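Local coordinates for protein-disulfide isomerase (Novosphingobium aromaticivorans, PDB 3GMF) that probably acts as a thiol-disulfide oxidoreductase or disulfide isomerase of the thioredoxin fold, making or rearranging disulfide bonds in other proteins, at residues A[29-32]-A[33-37]; A[39-42]-A[43-47]; A[80-83]-A[84-88]; A[128-132]-A[133-137]. All coordinates share one frame; numbering follows the deposited sequence. Where two conformers were deposited one is given.

Contact 1 of 4, residues A[29-32]-A[33-37]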
loop_
_atom_site.group_PDB
_atom_site.type_symbol
_atom_site.label_atom_id
_atom_site.label_comp_id
_atom_site.label_asym_id
_atom_site.label_seq_id
_atom_site.Cartn_x
_atom_site.Cartn_y
_atom_site.Cartn_z
ATOM N N HIS A 29 -8.384 -1.511 7.910
ATOM C CA HIS A 29 -7.473 -1.156 9.011
ATOM C C HIS A 29 -6.327 -0.299 8.514
ATOM O O HIS A 29 -5.908 0.630 9.194
ATOM C CB HIS A 29 -6.944 -2.410 9.713
ATOM C CG HIS A 29 -8.016 -3.314 10.239
ATOM N ND1 HIS A 29 -8.963 -2.894 11.149
ATOM C CD2 HIS A 29 -8.276 -4.620 10.001
ATOM C CE1 HIS A 29 -9.763 -3.904 11.446
ATOM N NE2 HIS A 29 -9.367 -4.962 10.764
ATOM N N CYS A 30 -5.821 -0.590 7.319
ATOM C CA CYS A 30 -4.742 0.210 6.737
ATOM C C CYS A 30 -5.202 1.615 6.372
ATOM O O CYS A 30 -4.451 2.580 6.561
ATOM C CB CYS A 30 -4.169 -0.466 5.496
ATOM S SG CYS A 30 -3.271 -1.962 5.930
ATOM N N SER A 31 -6.428 1.727 5.850
ATOM C CA SER A 31 -7.007 3.047 5.571
ATOM C C SER A 31 -7.129 3.872 6.851
ATOM O O SER A 31 -6.624 5.002 6.919
ATOM C CB SER A 31 -8.363 2.921 4.881
ATOM O OG SER A 31 -8.942 4.210 4.701
ATOM N N HIS A 32 -7.783 3.297 7.860
ATOM C CA HIS A 32 -7.892 3.927 9.173
ATOM C C HIS A 32 -6.519 4.278 9.751
ATOM O O HIS A 32 -6.334 5.382 10.273
ATOM C CB HIS A 32 -8.693 3.030 10.129
ATOM C CG HIS A 32 -8.981 3.651 11.462
ATOM N ND1 HIS A 32 -9.592 4.879 11.601
ATOM C CD2 HIS A 32 -8.763 3.197 12.720
ATOM C CE1 HIS A 32 -9.727 5.161 12.886
ATOM N NE2 HIS A 32 -9.235 4.155 13.585
ATOM N N PHE A 33 -5.551 3.369 9.628
ATOM C CA PHE A 33 -4.199 3.633 10.147
ATOM C C PHE A 33 -3.525 4.826 9.460
ATOM O O PHE A 33 -2.892 5.650 10.121
ATOM C CB PHE A 33 -3.299 2.392 10.032
ATOM C CG PHE A 33 -1.856 2.673 10.309
ATOM C CD1 PHE A 33 -1.405 2.847 11.624
ATOM C CD2 PHE A 33 -0.943 2.764 9.267
ATOM C CE1 PHE A 33 -0.051 3.120 11.885
ATOM C CE2 PHE A 33 0.408 3.040 9.522
ATOM C CZ PHE A 33 0.842 3.230 10.840
ATOM N N GLU A 34 -3.652 4.903 8.142
ATOM C CA GLU A 34 -3.088 6.027 7.388
ATOM C C GLU A 34 -3.654 7.382 7.851
ATOM O O GLU A 34 -2.898 8.320 8.077
ATOM C CB GLU A 34 -3.301 5.855 5.881
ATOM C CG GLU A 34 -2.503 6.862 5.033
ATOM C CD GLU A 34 -1.003 6.575 4.988
ATOM O OE1 GLU A 34 -0.480 5.742 5.775
ATOM O OE2 GLU A 34 -0.332 7.197 4.140
ATOM N N ILE A 35 -4.971 7.452 8.002
ATOM C CA ILE A 35 -5.650 8.668 8.461
ATOM C C ILE A 35 -5.180 9.030 9.878
ATOM O O ILE A 35 -4.884 10.194 10.149
ATOM C CB ILE A 35 -7.195 8.514 8.387
ATOM C CG1 ILE A 35 -7.650 8.351 6.927
ATOM C CG2 ILE A 35 -7.909 9.690 9.060
ATOM C CD1 ILE A 35 -8.946 7.592 6.759
ATOM N N GLU A 36 -5.051 8.023 10.747
ATOM C CA GLU A 36 -4.676 8.238 12.143
ATOM C C GLU A 36 -3.202 8.635 12.329
ATOM O O GLU A 36 -2.873 9.398 13.237
ATOM C CB GLU A 36 -4.948 6.977 12.972
ATOM C CG GLU A 36 -6.427 6.682 13.279
ATOM C CD GLU A 36 -7.117 7.820 14.005
ATOM O OE1 GLU A 36 -6.610 8.252 15.062
ATOM O OE2 GLU A 36 -8.166 8.280 13.508
ATOM N N SER A 37 -2.325 8.100 11.484
ATOM C CA SER A 37 -0.885 8.165 11.718
ATOM C C SER A 37 -0.029 9.060 10.816
ATOM O O SER A 37 1.022 9.529 11.260
ATOM C CB SER A 37 -0.297 6.761 11.632
ATOM O OG SER A 37 -0.183 6.360 10.272
#
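Residues 29-32 run straight into 33-37 as one regular alpha-helix, joined by four i to i+4 bonds. F33 N meets H29 O at 2.8 Å, and the next three residues repeat the pattern on C30, S31 and H32. On the outer side, E36 reaches back over the imidazole of H32. Its CG lies over one ring face, a CH-pi contact 3.9 Å from the centroid, while OE2 stands 3.5 Å from H32 CE1. H32 reaches this spot because its ring leaves anti to the backbone N (chi1 -174°); E36, bent at chi2, folds its carboxylate round, the two planes 39° apart. A polar pair suits this exposed side, and the carboxylate would tend to favour a protonated imidazole. I35 lays CD1 4.0 Å from S31 OG, whose hydroxyl is bonded to M87 O. S37 turns its hydroxyl back to F33 O at 2.8 Å, so that this carbonyl accepts both OG and N of S37, from opposite faces of its plane. C30 belongs to what looks like a thioredoxin-type CxxC at the start of the helix. The small C30 packs on P170 and V23 of strand 17-23, the broad F33 ring meets that of F172 on strand 171-174 while its side chain touches W185 of helix 185-196, and E34 OE2 is hydrogen-bonded to T84 OG1 of helix 76-88, so helix 28-46 touches the sheet and both helices.

Contact 2 of 4, residues A[39-42]-A[43-47]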
loop_
_atom_site.group_PDB
_atom_site.type_symbol
_atom_site.label_atom_id
_atom_site.label_comp_id
_atom_site.label_asym_id
_atom_site.label_seq_id
_atom_site.Cartn_x
_atom_site.Cartn_y
_atom_site.Cartn_z
ATOM N N GLY A 39 0.116 12.099 9.603
ATOM C CA GLY A 39 0.543 13.421 10.069
ATOM C C GLY A 39 1.565 13.353 11.190
ATOM O O GLY A 39 2.631 13.966 11.110
ATOM N N GLN A 40 1.231 12.585 12.226
ATOM C CA GLN A 40 2.044 12.499 13.444
ATOM C C GLN A 40 3.422 11.883 13.204
ATOM O O GLN A 40 4.402 12.314 13.789
ATOM C CB GLN A 40 1.278 11.765 14.554
ATOM C CG GLN A 40 0.080 12.559 15.101
ATOM C CD GLN A 40 -0.549 11.943 16.352
ATOM O OE1 GLN A 40 -0.311 10.780 16.684
ATOM N NE2 GLN A 40 -1.364 12.732 17.049
ATOM N N LEU A 41 3.495 10.885 12.331
ATOM C CA LEU A 41 4.779 10.279 11.964
ATOM C C LEU A 41 5.657 11.258 11.191
ATOM O O LEU A 41 6.871 11.307 11.401
ATOM C CB LEU A 41 4.554 9.001 11.141
ATOM C CG LEU A 41 4.157 7.778 11.967
ATOM C CD1 LEU A 41 3.572 6.671 11.081
ATOM C CD2 LEU A 41 5.357 7.289 12.753
ATOM N N LYS A 42 5.034 12.034 10.305
ATOM C CA LYS A 42 5.753 13.042 9.531
ATOM C C LYS A 42 6.378 14.121 10.425
ATOM O O LYS A 42 7.581 14.324 10.380
ATOM C CB LYS A 42 4.849 13.678 8.471
ATOM C CG LYS A 42 4.734 12.869 7.178
ATOM C CD LYS A 42 3.811 13.545 6.160
ATOM C CE LYS A 42 4.510 14.688 5.415
ATOM N NZ LYS A 42 5.594 14.196 4.511
ATOM N N ILE A 43 5.565 14.784 11.245
ATOM C CA ILE A 43 6.058 15.907 12.052
ATOM C C ILE A 43 6.886 15.461 13.270
ATOM O O ILE A 43 7.853 16.133 13.647
ATOM C CB ILE A 43 4.925 16.900 12.446
ATOM C CG1 ILE A 43 3.789 16.194 13.197
ATOM C CG2 ILE A 43 4.403 17.628 11.204
ATOM C CD1 ILE A 43 2.708 17.129 13.748
ATOM N N GLY A 44 6.519 14.316 13.854
ATOM C CA GLY A 44 7.185 13.802 15.051
ATOM C C GLY A 44 8.512 13.105 14.799
ATOM O O GLY A 44 9.399 13.115 15.663
ATOM N N MET A 45 8.667 12.507 13.619
ATOM C CA MET A 45 9.773 11.573 13.399
ATOM C C MET A 45 10.576 11.784 12.112
ATOM O O MET A 45 11.815 11.840 12.146
ATOM C CB MET A 45 9.250 10.123 13.476
ATOM C CG MET A 45 10.333 9.048 13.502
ATOM S SD MET A 45 9.726 7.333 13.464
ATOM C CE MET A 45 9.263 7.100 11.757
ATOM N N VAL A 46 9.866 11.891 10.994
ATOM C CA VAL A 46 10.474 11.947 9.673
ATOM C C VAL A 46 11.114 13.318 9.404
ATOM O O VAL A 46 12.301 13.392 9.048
ATOM C CB VAL A 46 9.439 11.580 8.574
ATOM C CG1 VAL A 46 10.043 11.697 7.175
ATOM C CG2 VAL A 46 8.907 10.160 8.804
ATOM N N GLN A 47 10.324 14.378 9.587
ATOM C CA GLN A 47 10.795 15.746 9.347
ATOM C C GLN A 47 12.011 16.093 10.223
ATOM O O GLN A 47 12.993 16.641 9.708
ATOM C CB GLN A 47 9.655 16.770 9.486
ATOM C CG GLN A 47 9.899 18.116 8.791
ATOM C CD GLN A 47 10.555 19.162 9.686
ATOM O OE1 GLN A 47 11.067 20.170 9.198
ATOM N NE2 GLN A 47 10.534 18.931 10.998
#
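L41 and M45 carry the tight side of this last stretch of helix 28-46. Their side chains lie alongside each other and point the same way, L41 CD2 touching M45 CE at 4.0 Å. M45 leaves its backbone with CG anti to N (chi1 -170°) and bends only at chi3, which brings the methyl back to the leucine. Both are buried against I53 of strand 51-57 and I192 of helix 185-196, a place that suits flexible, largely apolar chains. On the solvent side, I43 reaches the turn before through CG1, 3.3 Å from G39 O, while the exposed lysine K42, bent at chi3 and chi4, meets only the N of I43, through its CB. Glycine suits position 44, since a CB there would clash with Q40 O. V46 N to L41 O (3.1 Å) and Q47 N to K42 O are i to i+5 bonds that widen the helix into a pi-type turn; a weak bond from M45 N to L41 O keeps the i to i+4 spacing. M45 is bonded through its backbone to G51, at the start of the next strand. Such a helix, leading from strand 17-23 to the parallel strand 51-57, is the crossover of a beta-alpha-beta unit in the thioredoxin fold.

Contact 3 of 4, residues A[80-83]-A[84-88]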
loop_
_atom_site.group_PDB
_atom_site.type_symbol
_atom_site.label_atom_id
_atom_site.label_comp_id
_atom_site.label_asym_id
_atom_site.label_seq_id
_atom_site.Cartn_x
_atom_site.Cartn_y
_atom_site.Cartn_z
ATOM N N PHE A 80 4.279 8.616 -2.611
ATOM C CA PHE A 80 3.693 8.817 -1.288
ATOM C C PHE A 80 2.394 9.596 -1.313
ATOM O O PHE A 80 1.479 9.264 -0.557
ATOM C CB PHE A 80 4.712 9.383 -0.289
ATOM C CG PHE A 80 5.587 8.329 0.316
ATOM C CD1 PHE A 80 5.132 7.578 1.399
ATOM C CD2 PHE A 80 6.846 8.053 -0.212
ATOM C CE1 PHE A 80 5.921 6.586 1.956
ATOM C CE2 PHE A 80 7.652 7.041 0.349
ATOM C CZ PHE A 80 7.179 6.314 1.428
ATOM N N THR A 81 2.294 10.601 -2.191
ATOM C CA THR A 81 1.036 11.335 -2.342
ATOM C C THR A 81 -0.071 10.427 -2.876
ATOM O O THR A 81 -1.191 10.457 -2.386
ATOM C CB THR A 81 1.156 12.604 -3.222
ATOM O OG1 THR A 81 2.010 12.353 -4.346
ATOM C CG2 THR A 81 1.716 13.749 -2.403
ATOM N N LEU A 82 0.266 9.600 -3.854
ATOM C CA LEU A 82 -0.704 8.704 -4.473
ATOM C C LEU A 82 -1.134 7.552 -3.541
ATOM O O LEU A 82 -2.335 7.251 -3.430
ATOM C CB LEU A 82 -0.133 8.164 -5.778
ATOM C CG LEU A 82 -1.145 7.602 -6.782
ATOM C CD1 LEU A 82 -2.368 8.528 -6.952
ATOM C CD2 LEU A 82 -0.441 7.358 -8.097
ATOM N N HIS A 83 -0.156 6.922 -2.904
ATOM C CA HIS A 83 -0.384 5.897 -1.879
ATOM C C HIS A 83 -1.302 6.424 -0.775
ATOM O O HIS A 83 -2.285 5.778 -0.427
ATOM C CB HIS A 83 0.963 5.429 -1.306
ATOM C CG HIS A 83 0.848 4.522 -0.114
ATOM N ND1 HIS A 83 0.662 3.157 -0.231
ATOM C CD2 HIS A 83 0.907 4.780 1.214
ATOM C CE1 HIS A 83 0.599 2.621 0.977
ATOM N NE2 HIS A 83 0.757 3.585 1.870
ATOM N N THR A 84 -1.002 7.617 -0.250
ATOM C CA THR A 84 -1.819 8.226 0.804
ATOM C C THR A 84 -3.238 8.511 0.311
ATOM O O THR A 84 -4.201 8.274 1.051
ATOM C CB THR A 84 -1.128 9.509 1.398
ATOM O OG1 THR A 84 0.014 9.100 2.166
ATOM C CG2 THR A 84 -2.067 10.287 2.300
ATOM N N ALA A 85 -3.358 8.982 -0.935
ATOM C CA ALA A 85 -4.664 9.269 -1.547
ATOM C C ALA A 85 -5.562 8.024 -1.638
ATOM O O ALA A 85 -6.711 8.052 -1.188
ATOM C CB ALA A 85 -4.501 9.916 -2.928
ATOM N N PHE A 86 -5.022 6.931 -2.176
ATOM C CA PHE A 86 -5.771 5.656 -2.181
ATOM C C PHE A 86 -6.178 5.194 -0.797
ATOM O O PHE A 86 -7.304 4.698 -0.613
ATOM C CB PHE A 86 -4.999 4.545 -2.890
ATOM C CG PHE A 86 -5.148 4.554 -4.379
ATOM C CD1 PHE A 86 -6.327 4.108 -4.989
ATOM C CD2 PHE A 86 -4.091 4.991 -5.188
ATOM C CE1 PHE A 86 -6.440 4.090 -6.379
ATOM C CE2 PHE A 86 -4.189 4.990 -6.565
ATOM C CZ PHE A 86 -5.377 4.550 -7.176
ATOM N N MET A 87 -5.278 5.354 0.179
ATOM C CA MET A 87 -5.581 4.935 1.545
ATOM C C MET A 87 -6.597 5.856 2.212
ATOM O O MET A 87 -7.578 5.377 2.782
ATOM C CB MET A 87 -4.318 4.848 2.407
ATOM C CG MET A 87 -3.451 3.641 2.128
ATOM S SD MET A 87 -4.253 2.007 2.373
ATOM C CE MET A 87 -2.765 1.032 2.283
ATOM N N ARG A 88 -6.358 7.171 2.147
ATOM C CA ARG A 88 -7.283 8.136 2.744
ATOM C C ARG A 88 -8.665 8.127 2.099
ATOM O O ARG A 88 -9.677 8.272 2.798
ATOM C CB ARG A 88 -6.704 9.563 2.712
ATOM C CG ARG A 88 -5.606 9.767 3.730
ATOM C CD ARG A 88 -5.248 11.256 3.826
ATOM N NE ARG A 88 -4.501 11.546 5.045
ATOM C CZ ARG A 88 -5.059 11.949 6.184
ATOM N NH1 ARG A 88 -4.301 12.189 7.246
ATOM N NH2 ARG A 88 -6.372 12.115 6.265
#
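T84 begins the second half of this helical stretch by bonding its N to F80 O at 3.0 Å, and its OG1 sits close to the same carbonyl, 3.1 Å from F80 O. The hydroxyl is beside the backbone N (chi1 -71°), where it also meets E34 OE2 of helix 28-46; threonine offers both a short reach and a polar tip. A85 follows with N bonded to T81 O, and A85 CB lies 3.4 Å from T81 O, a lone methyl filling this partly exposed place without reaching further. F86 then closes on L82: the two side chains run alongside each other in the same direction, with F86 CE2 4.0 Å from both CG and CD1 of the leucine, while F86 N gives L82 O an almost straight bond (174°). Helix 76-88 follows strand 51-57 and helix 62-73 and, with the helices after it, is consistent with the helical insertion of DsbA-like members of the thioredoxin fold; at F86 it faces V67 and I70 of helix 62-73 as well as the rings of F129 and W93, which suits a large flat hydrocarbon. Cutting F86 back to an alanine would probably leave L82 without its aromatic neighbour and open a gap between these helices. M87, on the flank facing helix 28-46, sets CG over one face of the H83 ring, offset toward the rim, and the bend at chi2 brings CE to 3.9 Å from H83 CE1. The imidazole is anchored through ND1 to Y25 OH, and the methionine also touches C30 of the presumed CxxC motif.

Contact 4 of 4, residues A[128-132]-A[133-137]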
loop_
_atom_site.group_PDB
_atom_site.type_symbol
_atom_site.label_atom_id
_atom_site.label_comp_id
_atom_site.label_asym_id
_atom_site.label_seq_id
_atom_site.Cartn_x
_atom_site.Cartn_y
_atom_site.Cartn_z
ATOM N N ASP A 128 -11.380 7.032 -14.112
ATOM C CA ASP A 128 -11.869 8.326 -13.607
ATOM C C ASP A 128 -11.095 8.837 -12.386
ATOM O O ASP A 128 -10.735 10.016 -12.333
ATOM C CB ASP A 128 -13.377 8.263 -13.293
ATOM C CG ASP A 128 -14.250 8.215 -14.552
ATOM O OD1 ASP A 128 -13.717 8.286 -15.681
ATOM O OD2 ASP A 128 -15.487 8.097 -14.408
ATOM N N PHE A 129 -10.833 7.953 -11.417
ATOM C CA PHE A 129 -10.041 8.288 -10.232
ATOM C C PHE A 129 -8.660 8.866 -10.602
ATOM O O PHE A 129 -8.218 9.873 -10.036
ATOM C CB PHE A 129 -9.874 7.037 -9.329
ATOM C CG PHE A 129 -9.288 7.329 -7.968
ATOM C CD1 PHE A 129 -10.116 7.649 -6.895
ATOM C CD2 PHE A 129 -7.913 7.256 -7.748
ATOM C CE1 PHE A 129 -9.585 7.912 -5.634
ATOM C CE2 PHE A 129 -7.378 7.523 -6.499
ATOM C CZ PHE A 129 -8.213 7.848 -5.436
ATOM N N MET A 130 -7.986 8.235 -11.554
ATOM C CA MET A 130 -6.632 8.649 -11.932
ATOM C C MET A 130 -6.596 9.811 -12.931
ATOM O O MET A 130 -5.620 10.572 -12.965
ATOM C CB MET A 130 -5.825 7.450 -12.416
ATOM C CG MET A 130 -5.462 6.498 -11.265
ATOM S SD MET A 130 -4.627 7.264 -9.858
ATOM C CE MET A 130 -3.156 7.926 -10.635
ATOM N N ALA A 131 -7.655 9.942 -13.723
ATOM C CA ALA A 131 -7.824 11.087 -14.638
ATOM C C ALA A 131 -7.958 12.373 -13.839
ATOM O O ALA A 131 -7.402 13.405 -14.215
ATOM C CB ALA A 131 -9.034 10.896 -15.526
ATOM N N ALA A 132 -8.674 12.291 -12.719
ATOM C CA ALA A 132 -8.815 13.415 -11.793
ATOM C C ALA A 132 -7.496 13.774 -11.086
ATOM O O ALA A 132 -7.423 14.767 -10.365
ATOM C CB ALA A 132 -9.921 13.127 -10.783
ATOM N N ARG A 133 -6.463 12.958 -11.311
ATOM C CA ARG A 133 -5.134 13.160 -10.739
ATOM C C ARG A 133 -4.042 13.204 -11.813
ATOM O O ARG A 133 -2.865 12.940 -11.535
ATOM C CB ARG A 133 -4.836 12.072 -9.707
ATOM C CG ARG A 133 -5.619 12.251 -8.433
ATOM C CD ARG A 133 -5.629 11.002 -7.572
ATOM N NE ARG A 133 -6.286 11.286 -6.304
ATOM C CZ ARG A 133 -7.602 11.241 -6.106
ATOM N NH1 ARG A 133 -8.432 10.894 -7.092
ATOM N NH2 ARG A 133 -8.091 11.539 -4.911
ATOM N N GLY A 134 -4.443 13.521 -13.042
ATOM C CA GLY A 134 -3.494 13.812 -14.110
ATOM C C GLY A 134 -3.072 12.662 -15.004
ATOM O O GLY A 134 -2.476 12.896 -16.057
ATOM N N MET A 135 -3.372 11.427 -14.594
ATOM C CA MET A 135 -3.011 10.239 -15.370
ATOM C C MET A 135 -4.111 9.895 -16.377
ATOM O O MET A 135 -5.216 9.521 -15.988
ATOM C CB MET A 135 -2.737 9.042 -14.438
ATOM C CG MET A 135 -2.215 7.786 -15.143
ATOM S SD MET A 135 -1.855 6.359 -14.074
ATOM C CE MET A 135 -0.289 6.834 -13.339
ATOM N N ASP A 136 -3.799 10.004 -17.668
ATOM C CA ASP A 136 -4.778 9.706 -18.720
ATOM C C ASP A 136 -4.958 8.199 -18.911
ATOM O O ASP A 136 -4.275 7.405 -18.256
ATOM C CB ASP A 136 -4.425 10.413 -20.047
ATOM C CG ASP A 136 -3.012 10.108 -20.538
ATOM O OD1 ASP A 136 -2.592 8.931 -20.538
ATOM O OD2 ASP A 136 -2.313 11.062 -20.952
ATOM N N ARG A 137 -5.872 7.819 -19.803
ATOM C CA ARG A 137 -6.156 6.415 -20.083
ATOM C C ARG A 137 -4.947 5.637 -20.640
ATOM O O ARG A 137 -4.709 4.507 -20.222
ATOM C CB ARG A 137 -7.369 6.276 -21.010
ATOM C CG ARG A 137 -7.871 4.839 -21.173
ATOM C CD ARG A 137 -9.197 4.786 -21.908
ATOM N NE ARG A 137 -10.341 4.997 -21.020
ATOM C CZ ARG A 137 -10.994 4.024 -20.387
ATOM N NH1 ARG A 137 -10.621 2.755 -20.531
ATOM N NH2 ARG A 137 -12.023 4.320 -19.602
#
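The guanidinium of R133 lies flat on the ring of F129, the planes only 9° apart and the centres 3.9 Å from each other, a cation-pi stack made across the end of a helix. NH1 stands over the middle of the ring and at the same time donates to F129 O at 3.1 Å, the oxygen lying in the guanidinium plane; an extended chain from CG to NE carries the group back over the last turn. Shortening R133 to an alanine would probably leave F129 O without this donor and uncover one face of the ring. The helix itself ends in a Schellman motif: M135 N bonds M130 O at 2.9 Å and G134 N bonds A131 O at 3.2 Å. G134 has a positive phi (93°), where a CB would press on the carbonyl O of R133, so glycine fits. M130 and M135 then cross, M130 CE resting 4.0 Å from both CB and SD of M135, pliable chains for an irregular buried spot. M130 continues onto L82 and F86 of helix 76-88 and I70 of helix 62-73, while M135 meets C73 and C143, whose disulfide links helix 62-73 to helix 137-144, the helix that D136 N-caps.

How the contacts relate
Each contact is local, its two segments adjoining, so none encloses a loop; the four follow one another in series and neither nest nor cross. Contacts 1 and 2 share helix 28-46, from near the presumed active-site end to its far end beside strand 51-57, with centres 15 Å apart. Contact 3, on helix 76-88, touches contact 1 through two polar side chains, with M87 CB packing on E34 CB at 3.8 Å. Its other flank meets contact 4, where F86 CE1 approaches F129 CE2 at 3.6 Å. Helix 76-88 therefore touches both the crossover helix and helix 126-131; contact 4 does not touch contact 1 or 2.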